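Local coordinates for protein TRAP dicarboxylate transporter-DctP subunit (Marinobacter aquaeolei, PDB 4PFI) that probably binds a small organic acid, such as a dicarboxylate, in the periplasm and hands it to the membrane components of a TRAP transporter, at residues S48-Y53 / V155-M160; N95-S100 / S248-E253; L113-F118 / M182-A187; N166-P171 / V236-R241; S172-L177 / Y194-V199. One frame throughout, in Å; residues are numbered along the deposited sequence.

Contact 1: S48-Y53 / V155-M160; sequences SVQHLY and VPEGWM
Three side chains from the first turn of helix 49-65, those of Val-49, Gln-50 and Tyr-53, reach across to strand 149-164, meeting Val-155, Pro-156 and Glu-157. Tyr-53 and Val-155 approach from opposite directions. The tyrosine ring swings out with CG trans to the backbone N (chi1 178°), and its CE2 comes to 3.7 Å from Val-155 CG2 at an oblique angle, while CD2 lies beside the other methyl, CG1. Val-49, pointing at the strand, uses its two branches differently: CG1 lies 3.7 Å from Pro-156 O, and CG2 leans toward Glu-157 O. That second carbonyl also accepts a hydrogen bond from Asn-286 in helix 263-296. Gln-50 and Glu-157, both extended beyond CG, cross obliquely. Gln-50 NE2 donates to Glu-157 OE2 over 3.3 Å in a moderately bent bond, meeting the oxygen from above the carboxylate plane, with the amide and carboxylate planes turned 31° apart. Gln-50 CG also lies 3.5 Å from the same OE2. At the other end of the amide, OE1 accepts from the backbone N of Glu-43, which should fix the rotation of the group. Within the helix, Ser-48 serves as N-cap, its OG accepting from His-51 N at 3.1 Å. The contact is buried, and Glu-44 OE2 lies near Glu-157 OE2. Two acidic groups so close, with a neutral amide as the donor from this helix, would probably favour proton uptake by one of them, making the polar half of the contact sensitive to ionisation while the Tyr-53 and Val-155 side is mainly apolar.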
# COMPACT_ATOMS: atom_id res chain seq x y z
N SER A 48 5.69 10.32 -6.56
CA SER A 48 5.40 9.14 -5.75
C SER A 48 6.08 7.87 -6.26
O SER A 48 6.52 7.80 -7.41
CB SER A 48 3.91 8.85 -5.76
OG SER A 48 3.53 8.43 -7.07
N VAL A 49 6.10 6.85 -5.41
CA VAL A 49 6.61 5.53 -5.76
C VAL A 49 5.88 4.96 -6.99
O VAL A 49 6.51 4.38 -7.86
CB VAL A 49 6.44 4.54 -4.59
CG1 VAL A 49 6.95 3.16 -4.97
CG2 VAL A 49 7.16 5.06 -3.33
N GLN A 50 4.57 5.13 -7.05
CA GLN A 50 3.79 4.70 -8.19
C GLN A 50 4.25 5.38 -9.48
O GLN A 50 4.43 4.73 -10.50
CB GLN A 50 2.29 4.95 -7.95
CG GLN A 50 1.69 3.96 -6.98
CD GLN A 50 0.20 4.02 -6.88
OE1 GLN A 50 -0.50 4.50 -7.78
NE2 GLN A 50 -0.33 3.52 -5.76
N HIS A 51 4.42 6.70 -9.43
CA HIS A 51 4.89 7.41 -10.59
C HIS A 51 6.31 6.93 -11.02
O HIS A 51 6.55 6.66 -12.20
CB HIS A 51 4.90 8.91 -10.31
CG HIS A 51 5.08 9.73 -11.54
ND1 HIS A 51 6.04 10.71 -11.65
CD2 HIS A 51 4.42 9.72 -12.72
CE1 HIS A 51 5.97 11.27 -12.85
NE2 HIS A 51 4.99 10.69 -13.51
N LEU A 52 7.24 6.83 -10.08
CA LEU A 52 8.59 6.39 -10.40
C LEU A 52 8.57 5.01 -11.02
O LEU A 52 9.27 4.75 -12.00
CB LEU A 52 9.46 6.38 -9.15
CG LEU A 52 9.72 7.79 -8.62
CD1 LEU A 52 10.46 7.74 -7.29
CD2 LEU A 52 10.48 8.60 -9.66
N TYR A 53 7.77 4.13 -10.44
CA TYR A 53 7.61 2.77 -10.95
C TYR A 53 7.08 2.83 -12.37
O TYR A 53 7.62 2.20 -13.29
CB TYR A 53 6.62 1.99 -10.07
CG TYR A 53 6.32 0.57 -10.50
CD1 TYR A 53 5.34 0.29 -11.46
CD2 TYR A 53 6.99 -0.51 -9.92
CE1 TYR A 53 5.05 -1.03 -11.84
CE2 TYR A 53 6.70 -1.82 -10.30
CZ TYR A 53 5.73 -2.07 -11.26
OH TYR A 53 5.47 -3.37 -11.61
N VAL A 155 3.37 -4.31 -5.44
CA VAL A 155 4.47 -3.36 -5.32
C VAL A 155 4.53 -2.67 -3.95
O VAL A 155 3.53 -2.12 -3.49
CB VAL A 155 4.36 -2.29 -6.40
CG1 VAL A 155 5.55 -1.34 -6.30
CG2 VAL A 155 4.28 -2.94 -7.79
N PRO A 156 5.70 -2.68 -3.29
CA PRO A 156 5.91 -2.02 -1.99
C PRO A 156 5.99 -0.49 -2.11
O PRO A 156 6.64 -0.01 -3.04
CB PRO A 156 7.27 -2.58 -1.53
CG PRO A 156 8.02 -2.83 -2.84
CD PRO A 156 6.95 -3.25 -3.85
N GLU A 157 5.34 0.27 -1.22
CA GLU A 157 5.48 1.74 -1.23
C GLU A 157 6.16 2.23 0.04
O GLU A 157 6.51 3.40 0.17
CB GLU A 157 4.14 2.45 -1.45
CG GLU A 157 3.32 1.80 -2.53
CD GLU A 157 2.04 2.56 -2.88
OE1 GLU A 157 0.95 2.10 -2.47
OE2 GLU A 157 2.12 3.61 -3.57
N GLY A 158 6.40 1.31 0.97
CA GLY A 158 7.19 1.64 2.13
C GLY A 158 6.54 1.21 3.42
O GLY A 158 5.36 0.86 3.46
N TRP A 159 7.33 1.20 4.49
CA TRP A 159 6.81 0.95 5.82
C TRP A 159 5.74 1.99 6.18
O TRP A 159 5.98 3.20 6.04
CB TRP A 159 7.95 1.07 6.81
CG TRP A 159 8.80 -0.15 6.93
CD1 TRP A 159 10.11 -0.26 6.62
CD2 TRP A 159 8.38 -1.44 7.38
NE1 TRP A 159 10.55 -1.55 6.85
CE2 TRP A 159 9.50 -2.29 7.32
CE3 TRP A 159 7.16 -1.95 7.84
CZ2 TRP A 159 9.45 -3.64 7.70
CZ3 TRP A 159 7.10 -3.29 8.21
CH2 TRP A 159 8.25 -4.11 8.14
N MSE A 160 4.58 1.56 6.67
CA MSE A 160 3.61 2.51 7.26
C MSE A 160 4.28 3.19 8.47
O MSE A 160 4.96 2.53 9.25
CB MSE A 160 2.31 1.83 7.67
CG MSE A 160 1.54 1.20 6.51
SE MSE A 160 0.82 2.54 5.28
CE MSE A 160 -0.77 3.10 6.32

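Contact 2: N95-S100 / S248-E253; sequences NLAFAS and SVVANE
Leu-96 to Ala-99 pair antiparallel with Ser-248 to Ala-251, and the backbone carries most of the contact. Ala-97 and Val-250 form a hydrogen-bonded pair: Val-250 N donates to Ala-97 O over 2.9 Å, almost straight at 174°, and Ala-97 N returns a bond to Val-250 O. Ala-99 and Ser-248 repeat the pattern, each of their two bonds measuring 2.7 Å, although Ser-248 N meets Ala-99 O from well above the carbonyl plane. Asn-252 N extends the ladder to Asn-95 O at 3.1 Å. Weaker CA-H...O contacts run alongside these bonds, Phe-98 CA reaching Ser-248 O at 3.1 Å.

Apolar contacts lie on both faces. On the one bearing Leu-96, Phe-98, Val-249 and Ala-251, Leu-96 CD2 touches Ala-251 CB at 3.9 Å, and Phe-98 CE1 presses to 3.4 Å from Val-249 CG2. The phenylalanine ring reaches that methyl because CG lies beside its own backbone N (chi1 -87°), while Phe-40 meets it from strand 37-41. A serine in place of Phe-98 would probably open a gap between Val-249 CG2 and Phe-40. On the other face Val-250 CG2 lies 4.4 Å from both Ala-97 CB and Ala-99 CB.

At the far end of the pairing, Asn-252 is the N-cap of helix 253-257, its OD1 accepting from Trp-255 N, while its ND2 bonds Thr-89 O. One antiparallel strand set against the parallel pair 37-41 and 96-99 is consistent with the type II periplasmic binding protein fold, in which a late strand returns to the first domain's sheet.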
# COMPACT_ATOMS: atom_id res chain seq x y z
N ASN A 95 -6.04 0.41 -19.48
CA ASN A 95 -5.55 -0.96 -19.50
C ASN A 95 -4.98 -1.40 -18.15
O ASN A 95 -5.20 -2.52 -17.70
CB ASN A 95 -4.45 -1.11 -20.57
CG ASN A 95 -4.86 -0.56 -21.92
OD1 ASN A 95 -4.56 0.58 -22.26
ND2 ASN A 95 -5.56 -1.37 -22.69
N LEU A 96 -4.24 -0.49 -17.52
CA LEU A 96 -3.44 -0.80 -16.34
C LEU A 96 -3.66 0.24 -15.25
O LEU A 96 -3.77 1.43 -15.54
CB LEU A 96 -1.95 -0.81 -16.70
CG LEU A 96 -1.42 -1.88 -17.65
CD1 LEU A 96 -0.06 -1.47 -18.26
CD2 LEU A 96 -1.30 -3.22 -16.89
N ALA A 97 -3.67 -0.20 -14.00
CA ALA A 97 -3.78 0.73 -12.88
C ALA A 97 -3.19 0.15 -11.62
O ALA A 97 -3.04 -1.06 -11.47
CB ALA A 97 -5.22 1.10 -12.62
N PHE A 98 -2.83 1.04 -10.71
CA PHE A 98 -2.49 0.65 -9.36
C PHE A 98 -3.80 0.57 -8.58
O PHE A 98 -4.72 1.35 -8.80
CB PHE A 98 -1.55 1.67 -8.74
CG PHE A 98 -0.10 1.40 -9.03
CD1 PHE A 98 0.54 0.32 -8.44
CD2 PHE A 98 0.62 2.22 -9.88
CE1 PHE A 98 1.88 0.06 -8.70
CE2 PHE A 98 1.95 1.96 -10.12
CZ PHE A 98 2.58 0.88 -9.53
N ALA A 99 -3.86 -0.37 -7.65
CA ALA A 99 -5.01 -0.48 -6.76
C ALA A 99 -4.50 -0.91 -5.40
O ALA A 99 -3.89 -1.96 -5.26
CB ALA A 99 -6.02 -1.50 -7.28
N SER A 100 -4.71 -0.06 -4.41
CA SER A 100 -4.36 -0.37 -3.03
C SER A 100 -5.51 -1.08 -2.28
O SER A 100 -6.64 -1.14 -2.77
CB SER A 100 -3.97 0.92 -2.34
OG SER A 100 -2.86 1.48 -3.04
N SER A 248 -1.41 -2.93 -5.57
CA SER A 248 -1.61 -3.93 -6.63
C SER A 248 -1.44 -3.31 -7.99
O SER A 248 -1.87 -2.17 -8.21
CB SER A 248 -3.05 -4.47 -6.61
OG SER A 248 -3.21 -5.57 -5.76
N VAL A 249 -0.85 -4.04 -8.93
CA VAL A 249 -0.97 -3.66 -10.34
C VAL A 249 -2.01 -4.56 -11.00
O VAL A 249 -1.87 -5.78 -11.01
CB VAL A 249 0.38 -3.76 -11.11
CG1 VAL A 249 0.16 -3.45 -12.61
CG2 VAL A 249 1.43 -2.83 -10.51
N VAL A 250 -3.06 -3.97 -11.54
CA VAL A 250 -4.14 -4.75 -12.15
C VAL A 250 -4.35 -4.38 -13.62
O VAL A 250 -3.98 -3.29 -14.07
CB VAL A 250 -5.48 -4.56 -11.40
CG1 VAL A 250 -5.39 -5.12 -10.00
CG2 VAL A 250 -5.90 -3.09 -11.40
N ALA A 251 -4.96 -5.29 -14.37
CA ALA A 251 -5.26 -5.04 -15.77
C ALA A 251 -6.68 -5.46 -16.12
O ALA A 251 -7.25 -6.37 -15.52
CB ALA A 251 -4.27 -5.76 -16.67
N ASN A 252 -7.23 -4.77 -17.10
CA ASN A 252 -8.48 -5.20 -17.71
C ASN A 252 -8.42 -6.68 -18.09
O ASN A 252 -7.46 -7.15 -18.71
CB ASN A 252 -8.81 -4.34 -18.92
CG ASN A 252 -10.13 -4.73 -19.55
OD1 ASN A 252 -10.17 -5.48 -20.53
ND2 ASN A 252 -11.23 -4.26 -18.96
N GLU A 253 -9.45 -7.41 -17.70
CA GLU A 253 -9.44 -8.86 -17.75
C GLU A 253 -9.37 -9.41 -19.17
O GLU A 253 -8.72 -10.44 -19.43
CB GLU A 253 -10.71 -9.37 -17.09
CG GLU A 253 -10.57 -10.72 -16.46
CD GLU A 253 -11.55 -10.88 -15.33
OE1 GLU A 253 -12.62 -10.24 -15.39
OE2 GLU A 253 -11.24 -11.61 -14.37

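Contact 3: L113-F118 / M182-A187; sequences LFNLHF and MTSETA
Asn-115 and Leu-116, where a short 3-10 turn gives way to loop, pack against Ser-184, Thr-186 and Ala-187 at the start of helix 185-192. Asn-115 points at the helix. Its CB rests on the methyl of Ala-187, 3.8 Å from Ala-187 CB. Farther out, Asn-115 OD1 lies 3.4 Å from Ser-184 CB. With CG held beside its own backbone N (chi1 -53°), the amide is set beside Ser-184, and Asn-115 ND2 lies 4.3 Å from Met-182 CG, in a selenomethionine side chain.

The surface being met is a helix N-terminus: Ser-184 is the N-cap, and its OG takes a weak, long bond from Thr-186 N. Just before it, Thr-183 forms the centre of an inverse gamma turn, which brings the chain round from strand 178-180 into the helix. Asn-115 OD1 is buried here and has no hydrogen-bond partner in the model; closeness to the positive end of the helix dipole may partly offset that cost.

Beside the amide, Leu-116 and Thr-186 make the apolar half. Thr-186 CG2, trans to the backbone N, projects to within 3.4 Å of Leu-116 CD2, a snug methyl-to-methyl meeting, and lies 3.9 Å from Leu-116 CG. Helix 318-339 runs over the same pair, Ala-319 touching Leu-116 and Phe-323 touching Thr-186.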
# COMPACT_ATOMS: atom_id res chain seq x y z
N LEU A 113 -5.24 -8.60 4.07
CA LEU A 113 -4.03 -9.23 4.54
C LEU A 113 -2.88 -8.22 4.69
O LEU A 113 -2.11 -8.30 5.62
CB LEU A 113 -3.61 -10.33 3.55
CG LEU A 113 -2.33 -11.11 3.86
CD1 LEU A 113 -2.62 -12.24 4.85
CD2 LEU A 113 -1.70 -11.67 2.55
N PHE A 114 -2.80 -7.27 3.76
CA PHE A 114 -1.69 -6.32 3.70
C PHE A 114 -1.78 -5.18 4.71
O PHE A 114 -0.82 -4.42 4.85
CB PHE A 114 -1.56 -5.73 2.29
CG PHE A 114 -1.23 -6.75 1.26
CD1 PHE A 114 -0.05 -7.47 1.35
CD2 PHE A 114 -2.13 -7.04 0.24
CE1 PHE A 114 0.25 -8.45 0.40
CE2 PHE A 114 -1.83 -8.01 -0.71
CZ PHE A 114 -0.63 -8.72 -0.62
N ASN A 115 -2.91 -5.06 5.40
CA ASN A 115 -3.02 -4.11 6.50
C ASN A 115 -2.92 -4.77 7.89
O ASN A 115 -3.03 -4.08 8.89
CB ASN A 115 -4.32 -3.30 6.43
CG ASN A 115 -4.55 -2.60 5.09
OD1 ASN A 115 -5.69 -2.53 4.61
ND2 ASN A 115 -3.49 -2.09 4.48
N LEU A 116 -2.73 -6.09 7.95
CA LEU A 116 -2.54 -6.77 9.24
C LEU A 116 -1.15 -6.46 9.83
O LEU A 116 -0.14 -6.49 9.13
CB LEU A 116 -2.71 -8.29 9.10
CG LEU A 116 -4.16 -8.76 8.90
CD1 LEU A 116 -4.19 -10.23 8.56
CD2 LEU A 116 -5.01 -8.49 10.15
N HIS A 117 -1.09 -6.15 11.12
CA HIS A 117 0.19 -5.77 11.71
C HIS A 117 1.05 -7.00 12.02
O HIS A 117 0.52 -8.01 12.47
CB HIS A 117 -0.03 -4.93 12.97
CG HIS A 117 -0.63 -3.58 12.71
ND1 HIS A 117 -0.80 -2.63 13.68
CD2 HIS A 117 -1.11 -3.04 11.55
CE1 HIS A 117 -1.36 -1.55 13.15
NE2 HIS A 117 -1.56 -1.78 11.87
N PHE A 118 2.37 -6.91 11.78
CA PHE A 118 3.34 -7.93 12.19
C PHE A 118 3.12 -9.29 11.53
O PHE A 118 3.44 -10.31 12.10
CB PHE A 118 3.36 -8.06 13.72
CG PHE A 118 3.60 -6.75 14.42
CD1 PHE A 118 4.85 -6.14 14.37
CD2 PHE A 118 2.57 -6.10 15.09
CE1 PHE A 118 5.07 -4.92 14.96
CE2 PHE A 118 2.80 -4.87 15.70
CZ PHE A 118 4.05 -4.28 15.63
N MSE A 182 -6.20 3.27 7.23
CA MSE A 182 -6.60 2.94 5.86
C MSE A 182 -8.10 2.60 5.88
O MSE A 182 -8.65 2.18 6.90
CB MSE A 182 -5.78 1.76 5.30
CG MSE A 182 -4.28 2.08 5.05
SE MSE A 182 -4.00 3.68 3.91
CE MSE A 182 -3.90 5.01 5.31
N THR A 183 -8.75 2.76 4.74
CA THR A 183 -10.20 2.57 4.68
C THR A 183 -10.60 1.10 4.49
O THR A 183 -11.39 0.76 3.63
CB THR A 183 -10.80 3.42 3.56
OG1 THR A 183 -12.23 3.32 3.62
CG2 THR A 183 -10.27 2.97 2.19
N SER A 184 -10.03 0.24 5.32
CA SER A 184 -10.31 -1.18 5.27
C SER A 184 -10.80 -1.59 6.66
O SER A 184 -10.26 -1.14 7.66
CB SER A 184 -9.03 -1.94 4.91
OG SER A 184 -9.22 -3.33 4.96
N GLU A 185 -11.80 -2.45 6.72
CA GLU A 185 -12.30 -2.90 8.01
C GLU A 185 -11.17 -3.55 8.81
O GLU A 185 -11.06 -3.40 10.02
CB GLU A 185 -13.45 -3.87 7.80
CG GLU A 185 -14.19 -4.18 9.06
CD GLU A 185 -15.63 -4.61 8.80
OE1 GLU A 185 -15.98 -4.81 7.61
OE2 GLU A 185 -16.40 -4.73 9.78
N THR A 186 -10.30 -4.27 8.10
CA THR A 186 -9.21 -4.95 8.76
C THR A 186 -8.24 -3.93 9.31
O THR A 186 -7.69 -4.12 10.39
CB THR A 186 -8.50 -5.90 7.81
OG1 THR A 186 -9.44 -6.87 7.33
CG2 THR A 186 -7.37 -6.63 8.52
N ALA A 187 -8.02 -2.84 8.57
CA ALA A 187 -7.08 -1.81 8.99
C ALA A 187 -7.63 -1.07 10.21
O ALA A 187 -6.89 -0.77 11.14
CB ALA A 187 -6.77 -0.82 7.84

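Contact 4: N166-P171 / V236-R241; sequences NPLRTP and VLTMAR
Asn-166 to Leu-168 follow the same direction as Val-236 to Thr-238, the CA atoms of Asn-166 and Val-236 lying 5.7 Å apart. The first of these is irregular chain leading from strand 149-164 toward strand 178-180; the second is a strand of the mixed sheet, between 149-164 and 300-303, consistent with a periplasmic binding protein lobe, and the loop lies over its face instead of adding an edge strand. The side chains of Val-236 and Thr-238 point at the loop. Val-236 spreads both methyls under the bond from Asn-166 to Pro-167: CG1 lies 3.7 Å from Pro-167 CA, and CG2 equally far from Asn-166 C. Two residues on, Thr-238 contributes its hydroxyl. Thr-238 OG1, beside its own backbone N at chi1 -61°, accepts from Leu-168 N at 3.2 Å with an N-H...O angle of 156°. Thr-238 OG1 then donates to a water over 2.6 Å. That water in turn gives its protons to Val-236 O at 2.9 Å and to Asn-166 O at 3.1 Å, so three groups grip it and it ties the loop to the strand where the two backbones do not bond directly. The threonine hydroxyl is thereby used both as acceptor and as donor, while CG2 leans against Leu-168 O. The apolar side of the loop continues inward, Leu-168 resting on Trp-162. A sodium ion is bound beyond the start of the strand, at Gln-234, Asn-235 and Gly-298. At the start of the loop, Asn-166 ND2 folds back to Pro-167 O at 3.2 Å, arriving 50° above the plane of that carbonyl.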
# COMPACT_ATOMS: atom_id res chain seq x y z
N ASN A 166 2.17 12.75 20.47
CA ASN A 166 2.90 12.08 21.54
C ASN A 166 3.49 10.80 20.98
O ASN A 166 3.08 10.36 19.91
CB ASN A 166 1.99 11.78 22.74
CG ASN A 166 0.67 11.17 22.34
OD1 ASN A 166 -0.32 11.88 22.09
ND2 ASN A 166 0.64 9.85 22.24
N PRO A 167 4.45 10.19 21.68
CA PRO A 167 5.01 8.93 21.16
C PRO A 167 4.00 7.80 21.30
O PRO A 167 3.15 7.86 22.18
CB PRO A 167 6.24 8.67 22.05
CG PRO A 167 6.47 9.96 22.83
CD PRO A 167 5.10 10.61 22.94
N LEU A 168 4.08 6.80 20.43
CA LEU A 168 3.16 5.68 20.47
C LEU A 168 3.97 4.41 20.75
O LEU A 168 4.19 3.59 19.84
CB LEU A 168 2.40 5.58 19.15
CG LEU A 168 1.51 6.80 18.84
CD1 LEU A 168 1.13 6.86 17.37
CD2 LEU A 168 0.24 6.79 19.70
N ARG A 169 4.42 4.26 22.00
CA ARG A 169 5.32 3.18 22.38
C ARG A 169 4.62 1.92 22.88
O ARG A 169 5.17 0.84 22.78
CB ARG A 169 6.29 3.67 23.46
CG ARG A 169 7.18 4.80 23.02
CD ARG A 169 7.88 5.44 24.23
NE ARG A 169 8.87 6.41 23.79
CZ ARG A 169 10.01 6.09 23.20
NH1 ARG A 169 10.30 4.80 22.98
NH2 ARG A 169 10.86 7.04 22.81
N THR A 170 3.43 2.08 23.44
CA THR A 170 2.65 0.93 23.92
C THR A 170 1.20 1.09 23.47
O THR A 170 0.78 2.19 23.15
CB THR A 170 2.68 0.81 25.45
OG1 THR A 170 1.93 1.88 26.03
CG2 THR A 170 4.11 0.87 25.96
N PRO A 171 0.46 -0.02 23.40
CA PRO A 171 -0.97 0.04 23.08
C PRO A 171 -1.69 1.03 23.97
O PRO A 171 -2.58 1.74 23.50
CB PRO A 171 -1.45 -1.38 23.39
CG PRO A 171 -0.25 -2.24 23.19
CD PRO A 171 0.92 -1.41 23.60
N VAL A 236 5.41 13.88 16.72
CA VAL A 236 6.15 12.66 16.87
C VAL A 236 5.86 11.69 15.73
O VAL A 236 4.71 11.32 15.48
CB VAL A 236 5.85 11.96 18.23
CG1 VAL A 236 6.67 10.70 18.35
CG2 VAL A 236 6.10 12.90 19.40
N LEU A 237 6.91 11.28 15.05
CA LEU A 237 6.85 10.23 14.04
C LEU A 237 7.27 8.89 14.67
O LEU A 237 8.44 8.75 15.04
CB LEU A 237 7.80 10.59 12.91
CG LEU A 237 7.48 9.97 11.56
CD1 LEU A 237 6.90 11.07 10.74
CD2 LEU A 237 8.72 9.42 10.91
N THR A 238 6.35 7.95 14.86
CA THR A 238 6.73 6.66 15.47
C THR A 238 6.84 5.56 14.40
O THR A 238 5.91 5.31 13.65
CB THR A 238 5.71 6.17 16.58
OG1 THR A 238 5.65 7.11 17.66
CG2 THR A 238 6.12 4.84 17.15
N MSE A 239 7.98 4.88 14.35
CA MSE A 239 8.21 3.86 13.35
C MSE A 239 8.13 2.50 14.06
O MSE A 239 9.05 2.09 14.76
CB MSE A 239 9.55 4.13 12.66
CG MSE A 239 9.72 5.68 12.35
SE MSE A 239 11.17 6.02 11.13
CE MSE A 239 10.17 6.55 9.54
N ALA A 240 6.98 1.86 13.92
CA ALA A 240 6.76 0.56 14.57
C ALA A 240 7.10 -0.59 13.65
O ALA A 240 7.20 -1.70 14.11
CB ALA A 240 5.33 0.42 15.01
N ARG A 241 7.28 -0.30 12.35
CA ARG A 241 7.46 -1.33 11.32
C ARG A 241 6.41 -2.46 11.56
O ARG A 241 6.75 -3.60 11.84
CB ARG A 241 8.90 -1.84 11.35
CG ARG A 241 9.92 -0.84 10.78
CD ARG A 241 11.37 -1.42 10.78
NE ARG A 241 11.79 -1.76 12.15
CZ ARG A 241 12.18 -2.96 12.58
NH1 ARG A 241 12.27 -4.01 11.76
NH2 ARG A 241 12.49 -3.10 13.86
O HOH W 1 4.03 9.12 17.29

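Contact 5: S172-L177 / Y194-V199; sequences SDFQGL and YGADPV
Asp-197 N donates to Leu-177 O over 2.8 Å, and Gly-176 N to Gly-195 O over 3.1 Å, the latter approaching almost end-on to the carbonyl. Both bonds join the type II beta turn from Phe-174 to Leu-177 to the chain leaving helix 185-192. Gly-195 O also receives Gln-175 CA at 3.3 Å in a CA-H...O contact. A water links Tyr-194 O, to which it donates at 2.7 Å, with Gln-175 NE2 through a weak bond. The Asp-197 carboxylate turns to Arg-178 in a salt bridge.

Behind these bonds, Phe-174 and Tyr-194 run alongside each other, their rings heading in one direction. Phe-174 CG lies opposite its carbonyl carbon (chi1 -79°), which lays the ring along Tyr-194. Phe-174 CB touches Tyr-194 CB at 3.7 Å. Tyr-194 CD2 stands over one face of the phenylalanine ring near its rim, 3.9 Å above the plane. The two rings are inclined at 42°, and Phe-174 CD1 meets Ala-196 CB at 4.2 Å. Replacing Phe-174 by an alanine is likely to leave Tyr-194 CD2 and Ala-196 CB facing a gap and the tyrosine ring less firmly placed. At its far end Tyr-194 OH is bonded to His-117 ND1.

Gly-195, with positive phi, closes the helix in a Schellman motif. Strands 178-180 and 197-199 are parallel neighbours joined through this helix, making the arrangement the closing end of a beta-alpha-beta crossover.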
# COMPACT_ATOMS: atom_id res chain seq x y z
N SER A 172 -1.28 1.11 25.23
CA SER A 172 -1.87 2.07 26.15
C SER A 172 -1.86 3.52 25.59
O SER A 172 -2.77 4.30 25.88
CB SER A 172 -1.14 2.02 27.49
OG SER A 172 -1.61 3.07 28.31
N ASP A 173 -0.83 3.89 24.81
CA ASP A 173 -0.75 5.22 24.22
C ASP A 173 -1.85 5.52 23.18
O ASP A 173 -2.11 6.69 22.86
CB ASP A 173 0.62 5.43 23.58
CG ASP A 173 1.75 5.50 24.60
OD1 ASP A 173 1.49 5.93 25.76
OD2 ASP A 173 2.90 5.13 24.26
N PHE A 174 -2.49 4.48 22.65
CA PHE A 174 -3.57 4.61 21.68
C PHE A 174 -4.95 4.79 22.34
O PHE A 174 -5.89 5.21 21.67
CB PHE A 174 -3.63 3.37 20.76
CG PHE A 174 -2.61 3.38 19.67
CD1 PHE A 174 -2.87 4.05 18.48
CD2 PHE A 174 -1.40 2.74 19.82
CE1 PHE A 174 -1.93 4.09 17.48
CE2 PHE A 174 -0.45 2.76 18.80
CZ PHE A 174 -0.71 3.44 17.64
N GLN A 175 -5.07 4.46 23.63
CA GLN A 175 -6.38 4.49 24.32
C GLN A 175 -7.09 5.84 24.20
O GLN A 175 -6.55 6.87 24.62
CB GLN A 175 -6.25 4.13 25.81
CG GLN A 175 -6.31 2.64 26.09
CD GLN A 175 -7.74 2.09 26.07
OE1 GLN A 175 -8.71 2.87 26.05
NE2 GLN A 175 -7.87 0.76 26.05
N GLY A 176 -8.29 5.82 23.62
CA GLY A 176 -9.12 7.01 23.48
C GLY A 176 -8.78 7.92 22.31
O GLY A 176 -9.46 8.93 22.08
N LEU A 177 -7.73 7.57 21.57
CA LEU A 177 -7.24 8.39 20.45
C LEU A 177 -8.07 8.22 19.21
O LEU A 177 -8.32 7.09 18.79
CB LEU A 177 -5.79 8.01 20.11
CG LEU A 177 -4.74 9.00 20.60
CD1 LEU A 177 -4.98 9.38 22.06
CD2 LEU A 177 -3.34 8.43 20.40
N TYR A 194 -5.58 -1.81 19.71
CA TYR A 194 -4.74 -1.05 20.65
C TYR A 194 -5.57 -0.13 21.52
O TYR A 194 -5.05 0.50 22.45
CB TYR A 194 -3.69 -0.24 19.88
CG TYR A 194 -2.85 -1.07 18.93
CD1 TYR A 194 -2.57 -2.42 19.21
CD2 TYR A 194 -2.35 -0.53 17.77
CE1 TYR A 194 -1.82 -3.19 18.36
CE2 TYR A 194 -1.60 -1.29 16.90
CZ TYR A 194 -1.34 -2.62 17.21
OH TYR A 194 -0.58 -3.37 16.36
N GLY A 195 -6.87 -0.05 21.24
CA GLY A 195 -7.78 0.76 22.02
C GLY A 195 -7.99 2.14 21.42
O GLY A 195 -8.34 3.07 22.14
N ALA A 196 -7.78 2.30 20.12
CA ALA A 196 -8.05 3.58 19.47
C ALA A 196 -9.50 3.62 18.99
O ALA A 196 -10.17 2.59 18.97
CB ALA A 196 -7.09 3.82 18.31
N ASP A 197 -9.97 4.81 18.61
CA ASP A 197 -11.21 4.94 17.84
C ASP A 197 -10.80 5.31 16.42
O ASP A 197 -10.50 6.48 16.14
CB ASP A 197 -12.13 6.03 18.41
CG ASP A 197 -13.33 6.31 17.51
OD1 ASP A 197 -13.75 5.39 16.76
OD2 ASP A 197 -13.87 7.44 17.54
N PRO A 198 -10.78 4.33 15.52
CA PRO A 198 -10.35 4.54 14.13
C PRO A 198 -11.37 5.31 13.28
O PRO A 198 -12.56 5.03 13.32
CB PRO A 198 -10.18 3.12 13.61
CG PRO A 198 -11.11 2.30 14.43
CD PRO A 198 -11.18 2.94 15.78
N VAL A 199 -10.90 6.28 12.50
CA VAL A 199 -11.74 7.01 11.54
C VAL A 199 -11.10 6.91 10.17
O VAL A 199 -9.91 6.63 10.06
CB VAL A 199 -11.83 8.50 11.91
CG1 VAL A 199 -12.66 8.69 13.16
CG2 VAL A 199 -10.45 9.06 12.14
O HOH W 2 -4.86 -0.26 25.02

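How the contacts relate
All five contacts fall within the family 7 range, and contacts 1, 2, 4 and 5 reach one branched sheet. Contacts 1 and 2, centres about 15 Å apart, lie on the neighbouring strands 149-164 and 244-252 respectively and touch where Tyr-53 meets Phe-98. Contacts 4 and 5, centres about 12 Å apart, lie on the opposite side of the chain's centre from contact 2 and join through Leu-168 and Phe-174. Contact 3 lies between, touching contacts 1, 4 and 5. Along the chain, segments of contacts 1 and 2 alternate; contacts 3, 4 and 5 lie within 95-253. The long strands run between the two ends, consistent with two lobes joined by crossing strands, in an open, ligand-free state.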